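Local coordinates for protein 4-amino-4-deoxy-L-arabinose transferase or related glycosyltransferases of PMT family (Cupriavidus metallidurans, PDB 5EZM) that is an integral membrane glycosyltransferase of the GT-C fold that binds zinc and probably transfers 4-amino-4-deoxy-L-arabinose to lipid A, at residues N399-F405 against D562-V566; A113-G118 against D161-A165; W532-P537 against V568-A572. One frame throughout, in Å; residues are numbered along the deposited sequence.

Contact 1 (N399-F405 against D562-V566)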
ATOM      1  N   ASN A 399      11.199 -15.066   9.244  1.00132.67           N
ATOM      2  CA  ASN A 399      11.919 -13.801   9.084  1.00132.00           C
ATOM      3  C   ASN A 399      12.778 -13.489  10.307  1.00130.28           C
ATOM      4  O   ASN A 399      12.912 -12.332  10.715  1.00130.24           O
ATOM      5  CB  ASN A 399      10.958 -12.648   8.783  1.00130.40           C
ATOM      6  CG  ASN A 399      10.240 -12.820   7.458  1.00129.74           C
ATOM      7  OD1 ASN A 399       9.013 -12.890   7.407  1.00129.15           O
ATOM      8  ND2 ASN A 399      11.008 -12.891   6.376  1.00130.05           N
ATOM      9  N   HIS A 400      13.367 -14.535  10.892  1.00124.24           N
ATOM     10  CA  HIS A 400      14.239 -14.408  12.061  1.00118.47           C
ATOM     11  C   HIS A 400      13.513 -13.743  13.228  1.00110.58           C
ATOM     12  O   HIS A 400      14.085 -12.934  13.961  1.00111.65           O
ATOM     13  CB  HIS A 400      15.524 -13.653  11.713  1.00120.63           C
ATOM     14  CG  HIS A 400      16.327 -14.301  10.628  1.00124.40           C
ATOM     15  ND1 HIS A 400      16.222 -15.641  10.325  1.00126.47           N
ATOM     16  CD2 HIS A 400      17.243 -13.791   9.770  1.00125.46           C
ATOM     17  CE1 HIS A 400      17.043 -15.931   9.331  1.00127.59           C
ATOM     18  NE2 HIS A 400      17.673 -14.827   8.976  1.00126.95           N
ATOM     19  N   ILE A 401      12.240 -14.084  13.396  1.00102.49           N
ATOM     20  CA  ILE A 401      11.427 -13.623  14.513  1.00 94.70           C
ATOM     21  C   ILE A 401      11.011 -14.850  15.317  1.00 90.05           C
ATOM     22  O   ILE A 401      10.384 -15.762  14.769  1.00 90.78           O
ATOM     23  CB  ILE A 401      10.192 -12.831  14.048  1.00 91.45           C
ATOM     24  CG1 ILE A 401      10.614 -11.581  13.271  1.00 88.01           C
ATOM     25  CG2 ILE A 401       9.326 -12.449  15.239  1.00 91.48           C
ATOM     26  CD1 ILE A 401      11.395 -10.579  14.091  1.00 86.49           C
ATOM     27  N   PRO A 402      11.337 -14.923  16.606  1.00 84.83           N
ATOM     28  CA  PRO A 402      11.064 -16.141  17.382  1.00 83.36           C
ATOM     29  C   PRO A 402       9.579 -16.465  17.456  1.00 79.93           C
ATOM     30  O   PRO A 402       8.704 -15.669  17.107  1.00 75.28           O
ATOM     31  CB  PRO A 402      11.635 -15.812  18.764  1.00 83.86           C
ATOM     32  CG  PRO A 402      12.685 -14.792  18.490  1.00 83.73           C
ATOM     33  CD  PRO A 402      12.147 -13.958  17.365  1.00 82.13           C
ATOM     34  N   ASN A 403       9.306 -17.678  17.943  1.00 80.50           N
ATOM     35  CA  ASN A 403       7.949 -18.214  17.929  1.00 79.47           C
ATOM     36  C   ASN A 403       7.024 -17.474  18.886  1.00 79.81           C
ATOM     37  O   ASN A 403       5.814 -17.406  18.640  1.00 80.04           O
ATOM     38  CB  ASN A 403       7.978 -19.705  18.267  1.00 80.04           C
ATOM     39  CG  ASN A 403       6.602 -20.264  18.565  1.00 80.05           C
ATOM     40  OD1 ASN A 403       6.261 -20.530  19.720  1.00 80.61           O
ATOM     41  ND2 ASN A 403       5.797 -20.439  17.522  1.00 79.57           N
ATOM     42  N   SER A 404       7.566 -16.911  19.969  1.00 80.48           N
ATOM     43  CA  SER A 404       6.725 -16.290  20.991  1.00 79.46           C
ATOM     44  C   SER A 404       5.871 -15.169  20.409  1.00 77.58           C
ATOM     45  O   SER A 404       4.668 -15.080  20.690  1.00 77.98           O
ATOM     46  CB  SER A 404       7.594 -15.768  22.133  1.00 78.66           C
ATOM     47  OG  SER A 404       8.390 -16.811  22.666  1.00 80.53           O
ATOM     48  N   PHE A 405       6.477 -14.306  19.588  1.00 74.59           N
ATOM     49  CA  PHE A 405       5.726 -13.214  18.978  1.00 72.63           C
ATOM     50  C   PHE A 405       4.566 -13.735  18.141  1.00 71.97           C
ATOM     51  O   PHE A 405       3.498 -13.111  18.098  1.00 73.41           O
ATOM     52  CB  PHE A 405       6.650 -12.350  18.121  1.00 72.13           C
ATOM     53  CG  PHE A 405       7.831 -11.800  18.866  1.00 75.05           C
ATOM     54  CD1 PHE A 405       7.729 -10.620  19.581  1.00 75.59           C
ATOM     55  CD2 PHE A 405       9.051 -12.459  18.843  1.00 78.26           C
ATOM     56  CE1 PHE A 405       8.818 -10.108  20.263  1.00 77.46           C
ATOM     57  CE2 PHE A 405      10.143 -11.953  19.525  1.00 79.60           C
ATOM     58  CZ  PHE A 405      10.027 -10.777  20.236  1.00 79.38           C
ATOM     59  N   ASP A 562      18.969  -6.678  18.686  1.00 68.44           N
ATOM     60  CA  ASP A 562      17.660  -7.322  18.722  1.00 71.37           C
ATOM     61  C   ASP A 562      17.783  -8.602  17.901  1.00 73.99           C
ATOM     62  O   ASP A 562      18.883  -9.121  17.679  1.00 76.87           O
ATOM     63  CB  ASP A 562      16.550  -6.368  18.252  1.00 72.00           C
ATOM     64  CG  ASP A 562      16.799  -5.809  16.870  1.00 71.96           C
ATOM     65  OD1 ASP A 562      17.187  -6.586  15.973  1.00 73.28           O
ATOM     66  OD2 ASP A 562      16.599  -4.591  16.678  1.00 70.55           O
ATOM     67  N   TRP A 563      16.655  -9.127  17.426  1.00 74.37           N
ATOM     68  CA  TRP A 563      16.684 -10.412  16.740  1.00 73.64           C
ATOM     69  C   TRP A 563      17.197 -10.319  15.308  1.00 76.14           C
ATOM     70  O   TRP A 563      17.594 -11.343  14.739  1.00 77.41           O
ATOM     71  CB  TRP A 563      15.294 -11.039  16.746  1.00 69.42           C
ATOM     72  CG  TRP A 563      14.842 -11.463  18.097  1.00 69.25           C
ATOM     73  CD1 TRP A 563      13.811 -10.936  18.821  1.00 71.26           C
ATOM     74  CD2 TRP A 563      15.403 -12.507  18.898  1.00 69.80           C
ATOM     75  NE1 TRP A 563      13.692 -11.593  20.022  1.00 73.61           N
ATOM     76  CE2 TRP A 563      14.659 -12.561  20.095  1.00 72.75           C
ATOM     77  CE3 TRP A 563      16.458 -13.406  18.718  1.00 66.92           C
ATOM     78  CZ2 TRP A 563      14.934 -13.480  21.101  1.00 74.87           C
ATOM     79  CZ3 TRP A 563      16.734 -14.312  19.720  1.00 69.03           C
ATOM     80  CH2 TRP A 563      15.978 -14.341  20.899  1.00 74.40           C
ATOM     81  N   ARG A 564      17.206  -9.127  14.712  1.00 77.35           N
ATOM     82  CA  ARG A 564      17.549  -8.981  13.309  1.00 79.98           C
ATOM     83  C   ARG A 564      18.793  -8.142  13.053  1.00 77.54           C
ATOM     84  O   ARG A 564      19.258  -8.100  11.908  1.00 79.23           O
ATOM     85  CB  ARG A 564      16.371  -8.366  12.533  1.00 84.07           C
ATOM     86  CG  ARG A 564      15.112  -9.225  12.532  1.00 93.28           C
ATOM     87  CD  ARG A 564      14.012  -8.627  11.659  1.00 99.98           C
ATOM     88  NE  ARG A 564      14.429  -8.487  10.265  1.00105.83           N
ATOM     89  CZ  ARG A 564      14.813  -7.342   9.707  1.00107.81           C
ATOM     90  NH1 ARG A 564      14.830  -6.227  10.423  1.00107.17           N
ATOM     91  NH2 ARG A 564      15.180  -7.310   8.432  1.00109.35           N
ATOM     92  N   ARG A 565      19.349  -7.483  14.067  1.00 72.24           N
ATOM     93  CA  ARG A 565      20.446  -6.561  13.826  1.00 67.97           C
ATOM     94  C   ARG A 565      21.336  -6.469  15.057  1.00 69.88           C
ATOM     95  O   ARG A 565      20.877  -6.607  16.196  1.00 73.15           O
ATOM     96  CB  ARG A 565      19.924  -5.166  13.434  1.00 64.39           C
ATOM     97  CG  ARG A 565      18.823  -4.646  14.343  1.00 61.99           C
ATOM     98  CD  ARG A 565      18.334  -3.247  13.985  1.00 56.36           C
ATOM     99  NE  ARG A 565      17.511  -3.197  12.780  1.00 53.01           N
ATOM    100  CZ  ARG A 565      16.239  -3.588  12.708  1.00 53.33           C
ATOM    101  NH1 ARG A 565      15.622  -4.094  13.770  1.00 51.44           N
ATOM    102  NH2 ARG A 565      15.582  -3.485  11.560  1.00 55.04           N
ATOM    103  N   VAL A 566      22.623  -6.257  14.799  1.00 65.93           N
ATOM    104  CA  VAL A 566      23.624  -5.920  15.802  1.00 63.56           C
ATOM    105  C   VAL A 566      24.144  -4.530  15.464  1.00 62.44           C
ATOM    106  O   VAL A 566      24.473  -4.252  14.302  1.00 65.27           O
ATOM    107  CB  VAL A 566      24.776  -6.942  15.828  1.00 62.16           C
ATOM    108  CG1 VAL A 566      25.751  -6.625  16.954  1.00 63.02           C
ATOM    109  CG2 VAL A 566      24.239  -8.357  15.952  1.00 62.11           C
TER
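One face of the Trp-563 indole takes the Pro-402 ring: CG of Pro-402 stands 3.5 Å from the centroid of the Trp-563 five-membered ring and close to its normal, a CH-pi contact. Near the pyrrole side of the same indole comes the Phe-405 ring, whose CE2 lies 3.6 Å from Trp-563 NE1. That nitrogen meets the phenyl ring at its edge, close to its plane. The two ring planes are steeply inclined, at 80°, but the rings are displaced obliquely, giving neither a stack nor a T-shaped pair.

Trp-563 belongs to the turn of a beta hairpin, between strands 557-561 and 566-569 of the C-terminal domain. Opposite it, residues 399-402 lead into helix 403-430 of the membrane-embedded part, so the contact joins the soluble domain to the start of a membrane helix. With CG beside its own backbone N (chi1 -68°), Trp-563 carries its indole over to the proline. Its CB lies 3.6 Å from His-400 O.

The aliphatic part of Arg-564 meets Ile-401 at a slant: CD of Arg-564 is 4.1 Å from Ile-401 CD1, and Asn-399 O sits near the guanidinium plane at an edge without bonding to it. No hydrogen bond links the two segments. Helix 458-465 backs the contact: Ile-401 and Phe-405 rest on it, while Ala-464 O accepts from Arg-565 NH1 and, weakly, from Arg-564 NH1.

The hairpin turn has its own polar bracing. Asp-562 OD1 accepts from Arg-564 N at 2.8 Å, an Asx turn. Arg-565 NH1 forms a salt bridge with the other carboxylate oxygen, Asp-562 OD2, at 3.1 Å on its syn side; OD2 lies in the guanidinium plane, NH1 30° out of the carboxylate plane.

Contact 2 (A113-G118 against D161-A165)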
ATOM      1  N   ALA A 113      -0.825   9.055   3.294  1.00 61.44           N
ATOM      2  CA  ALA A 113      -1.125   9.019   1.867  1.00 60.30           C
ATOM      3  C   ALA A 113      -1.982   7.810   1.509  1.00 60.52           C
ATOM      4  O   ALA A 113      -2.928   7.922   0.721  1.00 62.30           O
ATOM      5  CB  ALA A 113       0.172   9.015   1.061  1.00 59.77           C
ATOM      6  N   VAL A 114      -1.674   6.646   2.086  1.00 58.35           N
ATOM      7  CA  VAL A 114      -2.431   5.451   1.731  1.00 57.48           C
ATOM      8  C   VAL A 114      -3.818   5.474   2.364  1.00 58.47           C
ATOM      9  O   VAL A 114      -4.783   4.979   1.768  1.00 59.66           O
ATOM     10  CB  VAL A 114      -1.645   4.182   2.110  1.00 53.24           C
ATOM     11  CG1 VAL A 114      -0.371   4.104   1.294  1.00 51.25           C
ATOM     12  CG2 VAL A 114      -1.320   4.162   3.587  1.00 51.96           C
ATOM     13  N   ALA A 115      -3.954   6.049   3.562  1.00 56.59           N
ATOM     14  CA  ALA A 115      -5.273   6.130   4.184  1.00 56.19           C
ATOM     15  C   ALA A 115      -6.184   7.057   3.394  1.00 58.55           C
ATOM     16  O   ALA A 115      -7.336   6.709   3.089  1.00 62.38           O
ATOM     17  CB  ALA A 115      -5.150   6.601   5.633  1.00 54.60           C
ATOM     18  N   LEU A 116      -5.677   8.243   3.041  1.00 56.50           N
ATOM     19  CA  LEU A 116      -6.463   9.150   2.215  1.00 57.68           C
ATOM     20  C   LEU A 116      -6.749   8.544   0.846  1.00 60.31           C
ATOM     21  O   LEU A 116      -7.823   8.775   0.281  1.00 60.04           O
ATOM     22  CB  LEU A 116      -5.747  10.493   2.071  1.00 55.88           C
ATOM     23  CG  LEU A 116      -5.501  11.258   3.374  1.00 54.70           C
ATOM     24  CD1 LEU A 116      -4.835  12.594   3.087  1.00 56.75           C
ATOM     25  CD2 LEU A 116      -6.795  11.456   4.148  1.00 52.09           C
ATOM     26  N   SER A 117      -5.812   7.759   0.305  1.00 59.57           N
ATOM     27  CA  SER A 117      -6.083   7.074  -0.953  1.00 60.47           C
ATOM     28  C   SER A 117      -7.229   6.087  -0.801  1.00 61.75           C
ATOM     29  O   SER A 117      -8.091   5.986  -1.683  1.00 66.41           O
ATOM     30  CB  SER A 117      -4.828   6.361  -1.450  1.00 62.95           C
ATOM     31  OG  SER A 117      -3.857   7.295  -1.880  1.00 65.32           O
ATOM     32  N   GLY A 118      -7.259   5.348   0.309  1.00 59.00           N
ATOM     33  CA  GLY A 118      -8.353   4.414   0.531  1.00 57.97           C
ATOM     34  C   GLY A 118      -9.694   5.113   0.623  1.00 57.86           C
ATOM     35  O   GLY A 118     -10.659   4.734  -0.056  1.00 60.43           O
ATOM     36  N   ASP A 161       1.283   1.072  -3.637  1.00 70.06           N
ATOM     37  CA  ASP A 161       0.222   0.390  -4.369  1.00 74.15           C
ATOM     38  C   ASP A 161      -1.159   0.936  -4.025  1.00 73.11           C
ATOM     39  O   ASP A 161      -2.038   0.981  -4.894  1.00 75.77           O
ATOM     40  CB  ASP A 161       0.292  -1.113  -4.096  1.00 77.93           C
ATOM     41  CG  ASP A 161       1.613  -1.719  -4.535  1.00 80.84           C
ATOM     42  OD1 ASP A 161       2.081  -1.381  -5.644  1.00 81.86           O
ATOM     43  OD2 ASP A 161       2.189  -2.522  -3.769  1.00 80.94           O
ATOM     44  N   MET A 162      -1.375   1.361  -2.779  1.00 70.20           N
ATOM     45  CA  MET A 162      -2.682   1.901  -2.419  1.00 70.83           C
ATOM     46  C   MET A 162      -2.859   3.330  -2.927  1.00 68.52           C
ATOM     47  O   MET A 162      -3.966   3.717  -3.316  1.00 70.43           O
ATOM     48  CB  MET A 162      -2.886   1.832  -0.904  1.00 74.95           C
ATOM     49  CG  MET A 162      -4.138   2.556  -0.400  1.00 79.60           C
ATOM     50  SD  MET A 162      -5.682   2.127  -1.250  1.00 83.01           S
ATOM     51  CE  MET A 162      -5.750   0.365  -0.963  1.00 84.22           C
ATOM     52  N   THR A 163      -1.789   4.127  -2.934  1.00 64.74           N
ATOM     53  CA  THR A 163      -1.869   5.451  -3.544  1.00 62.19           C
ATOM     54  C   THR A 163      -2.219   5.339  -5.023  1.00 62.97           C
ATOM     55  O   THR A 163      -3.158   5.990  -5.513  1.00 67.96           O
ATOM     56  CB  THR A 163      -0.545   6.198  -3.361  1.00 59.40           C
ATOM     57  OG1 THR A 163      -0.028   5.954  -2.048  1.00 58.33           O
ATOM     58  CG2 THR A 163      -0.749   7.689  -3.542  1.00 57.73           C
ATOM     59  N   LEU A 164      -1.479   4.493  -5.749  1.00 57.88           N
ATOM     60  CA  LEU A 164      -1.800   4.244  -7.149  1.00 57.80           C
ATOM     61  C   LEU A 164      -3.211   3.694  -7.307  1.00 59.94           C
ATOM     62  O   LEU A 164      -3.895   4.011  -8.287  1.00 60.85           O
ATOM     63  CB  LEU A 164      -0.780   3.283  -7.756  1.00 56.30           C
ATOM     64  CG  LEU A 164      -0.973   2.973  -9.239  1.00 57.15           C
ATOM     65  CD1 LEU A 164      -0.808   4.236 -10.063  1.00 59.29           C
ATOM     66  CD2 LEU A 164      -0.003   1.896  -9.698  1.00 56.96           C
ATOM     67  N   ALA A 165      -3.670   2.884  -6.349  1.00 58.87           N
ATOM     68  CA  ALA A 165      -5.012   2.322  -6.440  1.00 58.68           C
ATOM     69  C   ALA A 165      -6.076   3.401  -6.278  1.00 60.38           C
ATOM     70  O   ALA A 165      -7.130   3.344  -6.923  1.00 61.27           O
ATOM     71  CB  ALA A 165      -5.196   1.227  -5.393  1.00 55.53           C
TER
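Ala-113 begins the interface with CB, 4.4 Å from Thr-163 OG1, on a side also lined by His-92, to whose ND1 that threonine hydroxyl is hydrogen-bonded. Val-114 comes next and meets two side chains. Its CB lies 3.9 Å from Met-162 CG, while its CG1 comes within 3.8 Å of Thr-163 OG1, the valine and threonine side chains meeting at about a right angle. The carbonyl oxygen of Val-114 also faces the methionine CG.

The two helices, 112-133 and 160-178, run in broadly the same direction here, their local axes inclined by 32° and approaching to 8.0 Å. They pack side by side in the buried interior of the GT-C membrane domain, with small residues at the closest point of the backbones. Leu-116 points elsewhere and touches bound lipid.

Ser-117 sits opposite Thr-163 at that point, their CA atoms 5.2 Å apart. Its CB rests against Met-162 O, and its OG lies 3.5 Å from Thr-163 CG2. Chi1 of -70° keeps the hydroxyl beside the serine's own backbone N, turned back along the helix, where it donates to Ala-113 O at 2.8 Å. That carbonyl also accepts from Ser-117 N, the two donors arriving from opposite faces of its plane, so the serine's polar end is satisfied within its own helix.

At Gly-118 the backbone itself meets the methionine: Met-162 SD lies 3.9 Å from Gly-118 N. Bends at chi2 and chi3 fold the Met-162 chain, which also rests on Trp-151 and Ala-154. The indole NE1 of Trp-151 in turn donates to Gly-118 O.

Contact 3 (W532-P537 against V568-A572)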
ATOM      1  N   TRP A 532      37.143   1.808   9.820  1.00 74.77           N
ATOM      2  CA  TRP A 532      36.640   1.465  11.144  1.00 74.01           C
ATOM      3  C   TRP A 532      37.737   1.540  12.194  1.00 79.55           C
ATOM      4  O   TRP A 532      37.485   1.960  13.328  1.00 83.90           O
ATOM      5  CB  TRP A 532      36.027   0.066  11.101  1.00 72.73           C
ATOM      6  CG  TRP A 532      35.405  -0.398  12.377  1.00 73.18           C
ATOM      7  CD1 TRP A 532      35.946  -1.257  13.289  1.00 73.34           C
ATOM      8  CD2 TRP A 532      34.108  -0.049  12.874  1.00 71.21           C
ATOM      9  NE1 TRP A 532      35.070  -1.457  14.325  1.00 71.64           N
ATOM     10  CE2 TRP A 532      33.931  -0.731  14.093  1.00 69.33           C
ATOM     11  CE3 TRP A 532      33.079   0.776  12.408  1.00 71.24           C
ATOM     12  CZ2 TRP A 532      32.773  -0.613  14.850  1.00 68.05           C
ATOM     13  CZ3 TRP A 532      31.927   0.891  13.164  1.00 69.90           C
ATOM     14  CH2 TRP A 532      31.786   0.203  14.373  1.00 68.03           C
ATOM     15  N   LYS A 533      38.956   1.140  11.834  1.00 80.58           N
ATOM     16  CA  LYS A 533      40.068   1.144  12.774  1.00 85.14           C
ATOM     17  C   LYS A 533      40.866   2.438  12.757  1.00 89.02           C
ATOM     18  O   LYS A 533      41.559   2.731  13.738  1.00 92.90           O
ATOM     19  CB  LYS A 533      41.008  -0.031  12.487  1.00 88.57           C
ATOM     20  CG  LYS A 533      40.412  -1.388  12.820  1.00 88.04           C
ATOM     21  CD  LYS A 533      41.437  -2.501  12.676  1.00 90.71           C
ATOM     22  CE  LYS A 533      41.847  -2.687  11.228  1.00 92.34           C
ATOM     23  NZ  LYS A 533      42.777  -3.841  11.072  1.00 97.20           N
ATOM     24  N   ASN A 534      40.790   3.221  11.678  1.00 88.36           N
ATOM     25  CA  ASN A 534      41.585   4.434  11.567  1.00 91.66           C
ATOM     26  C   ASN A 534      40.773   5.697  11.333  1.00 89.60           C
ATOM     27  O   ASN A 534      41.309   6.793  11.524  1.00 92.74           O
ATOM     28  CB  ASN A 534      42.620   4.296  10.439  1.00 96.43           C
ATOM     29  CG  ASN A 534      43.614   3.176  10.693  1.00100.99           C
ATOM     30  OD1 ASN A 534      43.382   2.029  10.309  1.00100.94           O
ATOM     31  ND2 ASN A 534      44.728   3.503  11.344  1.00104.51           N
ATOM     32  N   GLY A 535      39.512   5.585  10.933  1.00 85.63           N
ATOM     33  CA  GLY A 535      38.694   6.746  10.658  1.00 84.84           C
ATOM     34  C   GLY A 535      38.125   7.363  11.919  1.00 86.74           C
ATOM     35  O   GLY A 535      38.611   7.148  13.033  1.00 90.12           O
ATOM     36  N   GLN A 536      37.073   8.153  11.729  1.00 85.49           N
ATOM     37  CA  GLN A 536      36.420   8.824  12.837  1.00 85.34           C
ATOM     38  C   GLN A 536      35.597   7.827  13.648  1.00 82.14           C
ATOM     39  O   GLN A 536      35.251   6.750  13.159  1.00 79.77           O
ATOM     40  CB  GLN A 536      35.527   9.948  12.319  1.00 84.63           C
ATOM     41  CG  GLN A 536      34.431   9.491  11.374  1.00 81.76           C
ATOM     42  CD  GLN A 536      33.530  10.631  10.947  1.00 84.37           C
ATOM     43  OE1 GLN A 536      33.313  11.581  11.702  1.00 85.78           O
ATOM     44  NE2 GLN A 536      33.008  10.552   9.728  1.00 84.55           N
ATOM     45  N   PRO A 537      35.282   8.159  14.901  1.00 82.54           N
ATOM     46  CA  PRO A 537      34.379   7.301  15.677  1.00 80.07           C
ATOM     47  C   PRO A 537      33.008   7.236  15.023  1.00 79.56           C
ATOM     48  O   PRO A 537      32.421   8.262  14.668  1.00 80.85           O
ATOM     49  CB  PRO A 537      34.327   7.984  17.048  1.00 81.00           C
ATOM     50  CG  PRO A 537      34.741   9.393  16.787  1.00 84.82           C
ATOM     51  CD  PRO A 537      35.762   9.301  15.696  1.00 86.26           C
ATOM     52  N   VAL A 568      26.969  -1.695  16.564  1.00 59.54           N
ATOM     53  CA  VAL A 568      28.263  -1.639  17.227  1.00 58.13           C
ATOM     54  C   VAL A 568      28.880  -0.257  17.034  1.00 57.63           C
ATOM     55  O   VAL A 568      28.413   0.556  16.235  1.00 55.28           O
ATOM     56  CB  VAL A 568      29.221  -2.727  16.706  1.00 56.48           C
ATOM     57  CG1 VAL A 568      28.606  -4.107  16.886  1.00 58.30           C
ATOM     58  CG2 VAL A 568      29.546  -2.477  15.244  1.00 52.90           C
ATOM     59  N   ALA A 569      29.951  -0.008  17.787  1.00 60.41           N
ATOM     60  CA  ALA A 569      30.763   1.194  17.653  1.00 61.64           C
ATOM     61  C   ALA A 569      32.237   0.802  17.639  1.00 62.17           C
ATOM     62  O   ALA A 569      32.613  -0.289  18.079  1.00 59.87           O
ATOM     63  CB  ALA A 569      30.493   2.192  18.785  1.00 62.51           C
ATOM     64  N   ASN A 570      33.073   1.695  17.108  1.00 65.58           N
ATOM     65  CA  ASN A 570      34.506   1.438  17.008  1.00 70.96           C
ATOM     66  C   ASN A 570      35.304   2.057  18.145  1.00 73.03           C
ATOM     67  O   ASN A 570      36.532   1.935  18.159  1.00 74.56           O
ATOM     68  CB  ASN A 570      35.056   1.932  15.662  1.00 71.79           C
ATOM     69  CG  ASN A 570      34.859   3.417  15.451  1.00 71.01           C
ATOM     70  OD1 ASN A 570      34.112   4.072  16.180  1.00 71.51           O
ATOM     71  ND2 ASN A 570      35.520   3.954  14.431  1.00 69.55           N
ATOM     72  N   VAL A 571      34.643   2.715  19.093  1.00 73.82           N
ATOM     73  CA  VAL A 571      35.278   3.195  20.311  1.00 78.55           C
ATOM     74  C   VAL A 571      34.467   2.687  21.496  1.00 79.75           C
ATOM     75  O   VAL A 571      33.233   2.644  21.444  1.00 76.94           O
ATOM     76  CB  VAL A 571      35.404   4.733  20.330  1.00 80.62           C
ATOM     77  CG1 VAL A 571      36.289   5.202  19.188  1.00 82.43           C
ATOM     78  CG2 VAL A 571      34.046   5.384  20.232  1.00 77.78           C
ATOM     79  N   ALA A 572      35.164   2.281  22.560  1.00 84.39           N
ATOM     80  CA  ALA A 572      34.485   1.649  23.685  1.00 84.85           C
ATOM     81  C   ALA A 572      33.543   2.611  24.400  1.00 87.61           C
ATOM     82  O   ALA A 572      32.556   2.174  25.003  1.00 88.94           O
ATOM     83  CB  ALA A 572      35.512   1.082  24.665  1.00 86.55           C
TER
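Hydrogen bonds first: Asn-570 ND2 donates to Trp-532 O at 3.0 Å and to Gln-536 O at 3.1 Å, both with N-H...O angles of 161°. This one amide thus bridges the last turn of helix 525-534 and the loop that carries the chain into strand 539-542. It does so from just beyond strand 566-569, the antiparallel neighbour of 539-542 in the mixed beta-sheet of the C-terminal domain. Both acceptors lie close to the amide plane of Asn-570, as expected when the two hydrogens of one NH2 group are shared out. At the acceptors the fit is less regular: the nitrogen is tilted from the carbonyl plane of Trp-532 and stands above that of Gln-536. At the other end of the amide, OD1 accepts from Ala-538 N, so the group is fixed at both ends and its rotation is set.

A CH-pi contact accompanies the bonds. Asn-570 CB lies over one face of the Trp-532 indole, 3.5 Å from the centroid of the six-membered ring and nearly above it. The indole gets there because its CG is anti to the backbone N (chi1 -177°), which carries the ring across to the strand. The amide is not laid flat on the indole; the two planes differ by 41°.

Apolar contacts fill in the flanks. CG2 of Val-568 reaches Trp-532 CH2 at 3.6 Å, on the side of the sheet where both residues also touch Ala-540. The tryptophan is enclosed further by Leu-554, Met-556 and the ring of Phe-528. Beyond the asparagine, Pro-537 CB faces both methyls of Val-571, 4.0 Å from CG1 and 4.1 Å from CG2.

From the N terminus, contact 2 closes first: 42 mostly helical residues separate its segments, and it joins two helices deep in the membrane domain. Contacts 1 and 3 come in series after it and cross each other. The chain opens contact 1 at 399-405, passes through more membrane helices into the C-terminal domain, opens contact 3 at 532-537, then returns to contact 1 at 562-566 and almost at once to contact 3 at 568-572. Strand 566-569 therefore runs from the domain boundary, where contact 1 holds a hairpin turn against a membrane helix, to the helix-strand junction of contact 3. The centres of contacts 1 and 3 are about 27 Å apart.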